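Sulfide-quinone reductase (Aquifex aeolicus, PDB 3HYW) oxidises hydrogen sulfide with the help of a quinone and an FAD cofactor, building up polysulfur that is probably released as cyclooctasulfur. Local coordinates at residues Glu138-Pro143 with Tyr169-Arg174. Sequence-based numbering, arbitrary orientation.
Sequences ELYANP and YELKKR
An arginine–tyrosine stack joins the C-terminal ends of helices 126-141 and 158-173, where Tyr140 reaches across to Glu170, Leu171 and Arg174. The Arg174 guanidinium lies flat on one face of the ring: ring and guanidinium planes differ by 9°, with the centres of the two groups 3.9 Å apart. The cation is off-centre, with Arg174 CZ closest to Tyr140 CD1 at 3.4 Å, while Arg174 CD adds a CH-pi contact over the face, 3.9 Å from the Tyr140 ring centroid. With its chain extended from CG to NE, Arg174 carries the methylene and the guanidinium over the same face. A salt bridge from Arg174 NE to Glu170 OE2, 2.8 Å, steadies the guanidinium at its NE side; Glu170 OE2 accepts through its anti lone pair, from a point tilted 22° out of the guanidinium plane, in a bond bent to 145°. Glu170 OE1 is held in turn by Trp52 NE1. Leu171 CD2 meets the ring edge 3.7 Å from Tyr140 CD2, and Glu170 CG packs obliquely 3.4 Å from Tyr140 OH. A serine in place of Tyr140 would probably leave the Arg174 guanidinium without its aromatic partner and open a gap beside Leu171. Away from the flavin and sulfur sites, this is helix-to-helix packing through a parallel cation-pi stack braced by an i to i+4 salt bridge.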
ATOM      1  N   GLU A 138      -6.731  10.891  34.443  1.00 39.50           N
ATOM      2  CA  GLU A 138      -7.177   9.604  34.989  1.00 39.63           C
ATOM      3  C   GLU A 138      -6.646   8.403  34.185  1.00 38.72           C
ATOM      4  O   GLU A 138      -6.397   7.333  34.744  1.00 38.75           O
ATOM      5  CB  GLU A 138      -8.710   9.585  35.044  1.00 39.58           C
ATOM      6  CG  GLU A 138      -9.335   8.363  35.721  1.00 41.08           C
ATOM      7  CD  GLU A 138     -10.859   8.302  35.572  1.00 41.55           C
ATOM      8  OE1 GLU A 138     -11.475   9.315  35.154  1.00 44.34           O
ATOM      9  OE2 GLU A 138     -11.443   7.234  35.881  1.00 43.68           O
ATOM     10  N   LEU A 139      -6.483   8.581  32.877  1.00 37.88           N
ATOM     11  CA  LEU A 139      -5.918   7.539  32.022  1.00 37.05           C
ATOM     12  C   LEU A 139      -4.425   7.314  32.282  1.00 36.69           C
ATOM     13  O   LEU A 139      -3.962   6.173  32.307  1.00 36.19           O
ATOM     14  CB  LEU A 139      -6.159   7.853  30.544  1.00 37.01           C
ATOM     15  CG  LEU A 139      -5.460   6.950  29.521  1.00 36.59           C
ATOM     16  CD1 LEU A 139      -6.128   5.568  29.443  1.00 36.13           C
ATOM     17  CD2 LEU A 139      -5.412   7.626  28.163  1.00 35.50           C
ATOM     18  N   TYR A 140      -3.679   8.400  32.473  1.00 36.38           N
ATOM     19  CA  TYR A 140      -2.244   8.315  32.757  1.00 36.42           C
ATOM     20  C   TYR A 140      -1.989   7.637  34.105  1.00 36.57           C
ATOM     21  O   TYR A 140      -1.032   6.871  34.252  1.00 36.59           O
ATOM     22  CB  TYR A 140      -1.585   9.702  32.745  1.00 36.21           C
ATOM     23  CG  TYR A 140      -1.881  10.574  31.538  1.00 36.03           C
ATOM     24  CD1 TYR A 140      -2.189  11.926  31.699  1.00 36.74           C
ATOM     25  CD2 TYR A 140      -1.842  10.057  30.238  1.00 35.92           C
ATOM     26  CE1 TYR A 140      -2.452  12.747  30.600  1.00 36.29           C
ATOM     27  CE2 TYR A 140      -2.113  10.870  29.128  1.00 35.76           C
ATOM     28  CZ  TYR A 140      -2.416  12.210  29.320  1.00 36.04           C
ATOM     29  OH  TYR A 140      -2.678  13.021  28.240  1.00 35.58           O
ATOM     30  N   ALA A 141      -2.853   7.933  35.078  1.00 36.77           N
ATOM     31  CA  ALA A 141      -2.791   7.344  36.412  1.00 37.07           C
ATOM     32  C   ALA A 141      -3.116   5.850  36.376  1.00 37.31           C
ATOM     33  O   ALA A 141      -2.429   5.042  37.001  1.00 37.15           O
ATOM     34  CB  ALA A 141      -3.744   8.076  37.350  1.00 37.03           C
ATOM     35  N   ASN A 142      -4.165   5.497  35.634  1.00 37.45           N
ATOM     36  CA  ASN A 142      -4.595   4.110  35.499  1.00 37.63           C
ATOM     37  C   ASN A 142      -4.739   3.715  34.032  1.00 37.48           C
ATOM     38  O   ASN A 142      -5.843   3.764  33.479  1.00 37.74           O
ATOM     39  CB  ASN A 142      -5.894   3.879  36.274  1.00 37.87           C
ATOM     40  CG  ASN A 142      -5.703   4.013  37.774  1.00 38.85           C
ATOM     41  OD1 ASN A 142      -5.041   3.185  38.405  1.00 39.73           O
ATOM     42  ND2 ASN A 142      -6.277   5.064  38.351  1.00 39.58           N
ATOM     43  N   PRO A 143      -3.617   3.333  33.391  1.00 37.25           N
ATOM     44  CA  PRO A 143      -3.596   3.061  31.949  1.00 36.99           C
ATOM     45  C   PRO A 143      -4.478   1.877  31.541  1.00 36.70           C
ATOM     46  O   PRO A 143      -4.557   0.878  32.257  1.00 36.75           O
ATOM     47  CB  PRO A 143      -2.118   2.762  31.668  1.00 37.03           C
ATOM     48  CG  PRO A 143      -1.564   2.320  32.980  1.00 37.54           C
ATOM     49  CD  PRO A 143      -2.290   3.135  34.002  1.00 37.29           C
ATOM     50  N   TYR A 169       1.816  10.435  21.336  1.00 32.08           N
ATOM     51  CA  TYR A 169       3.006  11.224  21.630  1.00 32.78           C
ATOM     52  C   TYR A 169       3.151  11.453  23.137  1.00 32.80           C
ATOM     53  O   TYR A 169       4.215  11.205  23.706  1.00 32.64           O
ATOM     54  CB  TYR A 169       2.969  12.560  20.872  1.00 33.33           C
ATOM     55  CG  TYR A 169       4.078  13.519  21.256  1.00 34.14           C
ATOM     56  CD1 TYR A 169       5.337  13.438  20.660  1.00 34.25           C
ATOM     57  CD2 TYR A 169       3.867  14.512  22.212  1.00 35.04           C
ATOM     58  CE1 TYR A 169       6.363  14.319  21.015  1.00 34.52           C
ATOM     59  CE2 TYR A 169       4.889  15.402  22.570  1.00 35.40           C
ATOM     60  CZ  TYR A 169       6.125  15.297  21.965  1.00 34.74           C
ATOM     61  OH  TYR A 169       7.127  16.169  22.316  1.00 35.78           O
ATOM     62  N   GLU A 170       2.070  11.906  23.770  1.00 32.81           N
ATOM     63  CA  GLU A 170       2.049  12.169  25.210  1.00 32.94           C
ATOM     64  C   GLU A 170       2.353  10.920  26.036  1.00 32.92           C
ATOM     65  O   GLU A 170       3.134  10.976  26.988  1.00 32.98           O
ATOM     66  CB  GLU A 170       0.696  12.766  25.621  1.00 32.83           C
ATOM     67  CG  GLU A 170       0.543  13.078  27.116  1.00 33.21           C
ATOM     68  CD  GLU A 170       1.400  14.249  27.592  1.00 35.06           C
ATOM     69  OE1 GLU A 170       1.686  15.171  26.791  1.00 34.19           O
ATOM     70  OE2 GLU A 170       1.778  14.247  28.783  1.00 35.25           O
ATOM     71  N   LEU A 171       1.738   9.797  25.663  1.00 32.92           N
ATOM     72  CA  LEU A 171       1.943   8.531  26.367  1.00 32.91           C
ATOM     73  C   LEU A 171       3.388   8.054  26.246  1.00 33.27           C
ATOM     74  O   LEU A 171       3.958   7.540  27.208  1.00 33.01           O
ATOM     75  CB  LEU A 171       0.958   7.461  25.868  1.00 32.69           C
ATOM     76  CG  LEU A 171      -0.540   7.749  26.079  1.00 32.13           C
ATOM     77  CD1 LEU A 171      -1.421   6.825  25.247  1.00 31.01           C
ATOM     78  CD2 LEU A 171      -0.923   7.673  27.556  1.00 30.96           C
ATOM     79  N   LYS A 172       3.975   8.243  25.067  1.00 33.91           N
ATOM     80  CA  LYS A 172       5.380   7.919  24.829  1.00 34.87           C
ATOM     81  C   LYS A 172       6.310   8.856  25.614  1.00 35.06           C
ATOM     82  O   LYS A 172       7.384   8.447  26.061  1.00 34.98           O
ATOM     83  CB  LYS A 172       5.679   7.977  23.331  1.00 35.20           C
ATOM     84  CG  LYS A 172       6.831   7.090  22.881  1.00 37.41           C
ATOM     85  CD  LYS A 172       6.837   6.941  21.363  1.00 39.67           C
ATOM     86  CE  LYS A 172       8.203   6.490  20.876  1.00 42.13           C
ATOM     87  NZ  LYS A 172       8.206   6.154  19.422  1.00 44.14           N
ATOM     88  N   LYS A 173       5.879  10.106  25.779  1.00 35.19           N
ATOM     89  CA  LYS A 173       6.581  11.090  26.608  1.00 35.60           C
ATOM     90  C   LYS A 173       6.584  10.637  28.075  1.00 35.10           C
ATOM     91  O   LYS A 173       7.608  10.716  28.758  1.00 34.96           O
ATOM     92  CB  LYS A 173       5.919  12.470  26.449  1.00 35.37           C
ATOM     93  CG  LYS A 173       6.584  13.620  27.191  1.00 36.76           C
ATOM     94  CD  LYS A 173       5.907  14.953  26.866  1.00 37.10           C
ATOM     95  CE  LYS A 173       6.369  16.070  27.802  1.00 40.24           C
ATOM     96  NZ  LYS A 173       7.862  16.148  27.925  1.00 41.50           N
ATOM     97  N   ARG A 174       5.436  10.144  28.532  1.00 34.76           N
ATOM     98  CA  ARG A 174       5.265   9.668  29.901  1.00 34.70           C
ATOM     99  C   ARG A 174       5.814   8.246  30.094  1.00 34.63           C
ATOM    100  O   ARG A 174       5.844   7.729  31.216  1.00 34.71           O
ATOM    101  CB  ARG A 174       3.785   9.735  30.300  1.00 34.62           C
ATOM    102  CG  ARG A 174       3.247  11.156  30.463  1.00 34.53           C
ATOM    103  CD  ARG A 174       1.732  11.170  30.615  1.00 34.83           C
ATOM    104  NE  ARG A 174       1.217  12.513  30.881  1.00 36.74           N
ATOM    105  CZ  ARG A 174       0.984  13.016  32.094  1.00 36.66           C
ATOM    106  NH1 ARG A 174       1.209  12.290  33.181  1.00 37.10           N
ATOM    107  NH2 ARG A 174       0.516  14.251  32.219  1.00 36.35           N
TER